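Local coordinates for foldase protein PrsA (Streptococcus pneumoniae, PDB 5TVL), which probably assists the folding of secreted proteins outside the cell membrane as a lipoprotein with peptidyl-prolyl cis-trans isomerase activity, at residues R126-D131 with N154-K159. Sequence-based numbering, arbitrary orientation.
Sequences RLNNED and NSTDEK
In the parvulin-type (PpiC) domain of PrsA, the end of strand 120-127 meets the loop that joins helix 147-154 to helix 158-161, and R126 and T156 tie the two together. The join shows how a loop can be fastened to a strand end by a few polar bonds. T156 N donates to R126 O at 2.8 Å in a nearly straight bond (173°), and S155 CA sends a CA-H...O contact to the same oxygen. In return, R126 N reaches S155 OG through a weak bond of 3.3 Å, so both backbone polar groups of R126 are engaged by consecutive loop residues. Beyond the strand, T156 OG1 donates to N128 OD1 at 2.9 Å; the hydroxyl approaches from above the amide plane, and the two side chains cross nearly at right angles. The R126 side chain starts with CG anti to the backbone N (chi1 -165°) and bends at chi3, which carries its guanidinium across D157, with D157 CB over one face, toward the rim. R126 NH2 is hydrogen-bonded to the hydroxyl of Y204 of the second subunit, which also packs on D157. R126 NH2 and D157 OD1 stay 4.7 Å apart, near but not in contact; D157 is instead the N-cap of helix 158-161, its OD1 accepting from K159 N at 3.3 Å on the anti side, 34° out of the carboxylate plane.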
ATOM      1  N   ARG A 126      -1.966 -22.792  -8.220  1.00 68.42           N
ATOM      2  CA  ARG A 126      -2.496 -21.637  -8.960  1.00 64.36           C
ATOM      3  C   ARG A 126      -2.942 -22.058 -10.367  1.00 62.19           C
ATOM      4  O   ARG A 126      -2.275 -22.866 -11.018  1.00 61.04           O
ATOM      5  CB  ARG A 126      -1.452 -20.522  -9.046  1.00 67.60           C
ATOM      6  CG  ARG A 126      -2.020 -19.177  -9.474  1.00 72.95           C
ATOM      7  CD  ARG A 126      -0.966 -18.081  -9.415  1.00 74.31           C
ATOM      8  NE  ARG A 126       0.067 -18.246 -10.438  1.00 72.70           N
ATOM      9  CZ  ARG A 126       1.117 -17.440 -10.603  1.00 76.70           C
ATOM     10  NH1 ARG A 126       1.303 -16.382  -9.813  1.00 80.34           N
ATOM     11  NH2 ARG A 126       1.995 -17.694 -11.571  1.00 83.47           N
ATOM     12  N   LEU A 127      -4.065 -21.504 -10.824  1.00 60.62           N
ATOM     13  CA  LEU A 127      -4.676 -21.860 -12.111  1.00 61.94           C
ATOM     14  C   LEU A 127      -5.188 -20.616 -12.843  1.00 63.61           C
ATOM     15  O   LEU A 127      -5.582 -19.631 -12.211  1.00 58.61           O
ATOM     16  CB  LEU A 127      -5.828 -22.838 -11.880  1.00 63.78           C
ATOM     17  CG  LEU A 127      -5.412 -24.274 -11.517  1.00 67.07           C
ATOM     18  CD1 LEU A 127      -6.145 -24.778 -10.281  1.00 67.14           C
ATOM     19  CD2 LEU A 127      -5.600 -25.220 -12.696  1.00 72.00           C
ATOM     20  N   ASN A 128      -5.180 -20.674 -14.175  1.00 67.54           N
ATOM     21  CA  ASN A 128      -5.641 -19.566 -15.019  1.00 69.36           C
ATOM     22  C   ASN A 128      -7.140 -19.636 -15.286  1.00 70.28           C
ATOM     23  O   ASN A 128      -7.822 -18.619 -15.220  1.00 75.02           O
ATOM     24  CB  ASN A 128      -4.875 -19.540 -16.348  1.00 75.49           C
ATOM     25  CG  ASN A 128      -3.404 -19.212 -16.163  1.00 77.75           C
ATOM     26  OD1 ASN A 128      -2.803 -19.569 -15.150  1.00 79.74           O
ATOM     27  ND2 ASN A 128      -2.819 -18.521 -17.136  1.00 82.46           N
ATOM     28  N   ASN A 129      -7.642 -20.832 -15.588  1.00 72.51           N
ATOM     29  CA  ASN A 129      -9.057 -21.046 -15.902  1.00 76.69           C
ATOM     30  C   ASN A 129      -9.833 -21.386 -14.629  1.00 74.72           C
ATOM     31  O   ASN A 129      -9.305 -22.059 -13.741  1.00 72.54           O
ATOM     32  CB  ASN A 129      -9.184 -22.186 -16.924  1.00 84.36           C
ATOM     33  CG  ASN A 129     -10.520 -22.188 -17.658  1.00 90.96           C
ATOM     34  OD1 ASN A 129     -11.543 -21.737 -17.138  1.00 97.93           O
ATOM     35  ND2 ASN A 129     -10.514 -22.712 -18.879  1.00 91.77           N
ATOM     36  N   GLU A 130     -11.084 -20.926 -14.546  1.00 76.87           N
ATOM     37  CA  GLU A 130     -11.971 -21.288 -13.433  1.00 79.19           C
ATOM     38  C   GLU A 130     -12.500 -22.717 -13.566  1.00 88.68           C
ATOM     39  O   GLU A 130     -12.539 -23.451 -12.575  1.00100.89           O
ATOM     40  CB  GLU A 130     -13.152 -20.321 -13.303  1.00 78.01           C
ATOM     41  CG  GLU A 130     -14.088 -20.680 -12.150  1.00 80.13           C
ATOM     42  CD  GLU A 130     -14.871 -19.500 -11.616  1.00 82.45           C
ATOM     43  OE1 GLU A 130     -15.482 -18.777 -12.428  1.00 89.14           O
ATOM     44  OE2 GLU A 130     -14.884 -19.306 -10.380  1.00 78.80           O
ATOM     45  N   ASP A 131     -12.927 -23.097 -14.774  1.00 89.60           N
ATOM     46  CA  ASP A 131     -13.445 -24.453 -15.028  1.00 89.28           C
ATOM     47  C   ASP A 131     -12.389 -25.545 -14.818  1.00 86.31           C
ATOM     48  O   ASP A 131     -12.727 -26.645 -14.374  1.00 91.57           O
ATOM     49  CB  ASP A 131     -14.045 -24.572 -16.440  1.00 92.80           C
ATOM     50  CG  ASP A 131     -15.400 -23.874 -16.579  1.00 92.56           C
ATOM     51  OD1 ASP A 131     -16.028 -23.506 -15.559  1.00 86.66           O
ATOM     52  OD2 ASP A 131     -15.844 -23.705 -17.733  1.00 92.12           O
ATOM     53  N   ASN A 154      -0.434 -29.481 -12.830  1.00 96.14           N
ATOM     54  CA  ASN A 154      -1.412 -28.430 -13.161  1.00 90.33           C
ATOM     55  C   ASN A 154      -1.071 -26.996 -12.722  1.00 85.70           C
ATOM     56  O   ASN A 154      -1.612 -26.046 -13.291  1.00 86.28           O
ATOM     57  CB  ASN A 154      -2.777 -28.808 -12.573  1.00 89.06           C
ATOM     58  CG  ASN A 154      -3.193 -30.228 -12.924  1.00 88.36           C
ATOM     59  OD1 ASN A 154      -2.964 -30.694 -14.041  1.00 95.63           O
ATOM     60  ND2 ASN A 154      -3.805 -30.924 -11.971  1.00 84.27           N
ATOM     61  N   SER A 155      -0.195 -26.831 -11.729  1.00 82.43           N
ATOM     62  CA  SER A 155       0.045 -25.510 -11.121  1.00 80.23           C
ATOM     63  C   SER A 155       0.797 -24.542 -12.046  1.00 78.50           C
ATOM     64  O   SER A 155       1.884 -24.860 -12.534  1.00 76.27           O
ATOM     65  CB  SER A 155       0.807 -25.651  -9.798  1.00 78.93           C
ATOM     66  OG  SER A 155       0.816 -24.434  -9.072  1.00 76.91           O
ATOM     67  N   THR A 156       0.203 -23.367 -12.269  1.00 78.23           N
ATOM     68  CA  THR A 156       0.819 -22.284 -13.046  1.00 81.57           C
ATOM     69  C   THR A 156       1.990 -21.627 -12.308  1.00 82.63           C
ATOM     70  O   THR A 156       2.930 -21.146 -12.947  1.00 85.17           O
ATOM     71  CB  THR A 156      -0.205 -21.176 -13.390  1.00 82.98           C
ATOM     72  OG1 THR A 156      -1.390 -21.761 -13.942  1.00 81.48           O
ATOM     73  CG2 THR A 156       0.381 -20.169 -14.390  1.00 86.71           C
ATOM     74  N   ASP A 157       1.919 -21.584 -10.978  1.00 83.26           N
ATOM     75  CA  ASP A 157       2.997 -21.018 -10.165  1.00 90.18           C
ATOM     76  C   ASP A 157       4.226 -21.923 -10.292  1.00 94.21           C
ATOM     77  O   ASP A 157       4.317 -22.962  -9.635  1.00 98.34           O
ATOM     78  CB  ASP A 157       2.557 -20.858  -8.697  1.00 89.31           C
ATOM     79  CG  ASP A 157       3.495 -19.961  -7.877  1.00 91.13           C
ATOM     80  OD1 ASP A 157       4.640 -19.690  -8.302  1.00 95.87           O
ATOM     81  OD2 ASP A 157       3.073 -19.517  -6.788  1.00 94.66           O
ATOM     82  N   GLU A 158       5.154 -21.516 -11.160  1.00 96.03           N
ATOM     83  CA  GLU A 158       6.371 -22.289 -11.444  1.00 95.25           C
ATOM     84  C   GLU A 158       7.336 -22.356 -10.254  1.00 95.92           C
ATOM     85  O   GLU A 158       8.153 -23.275 -10.182  1.00 95.97           O
ATOM     86  CB  GLU A 158       7.110 -21.714 -12.663  1.00 98.48           C
ATOM     87  CG  GLU A 158       6.348 -21.782 -13.985  1.00 99.14           C
ATOM     88  CD  GLU A 158       6.419 -23.146 -14.652  1.00 95.50           C
ATOM     89  OE1 GLU A 158       5.893 -24.121 -14.083  1.00 92.02           O
ATOM     90  OE2 GLU A 158       6.991 -23.240 -15.759  1.00 92.35           O
ATOM     91  N   LYS A 159       7.239 -21.390  -9.334  1.00 98.64           N
ATOM     92  CA  LYS A 159       8.069 -21.369  -8.122  1.00 97.60           C
ATOM     93  C   LYS A 159       7.701 -22.516  -7.177  1.00 93.47           C
ATOM     94  O   LYS A 159       8.577 -23.239  -6.701  1.00 94.93           O
ATOM     95  CB  LYS A 159       7.941 -20.026  -7.378  1.00 96.79           C
ATOM     96  CG  LYS A 159       8.230 -18.761  -8.193  1.00101.18           C
ATOM     97  CD  LYS A 159       9.532 -18.801  -8.988  1.00 99.78           C
ATOM     98  CE  LYS A 159      10.755 -18.954  -8.098  1.00 95.23           C
ATOM     99  NZ  LYS A 159      12.014 -18.913  -8.888  1.00 95.37           N
TER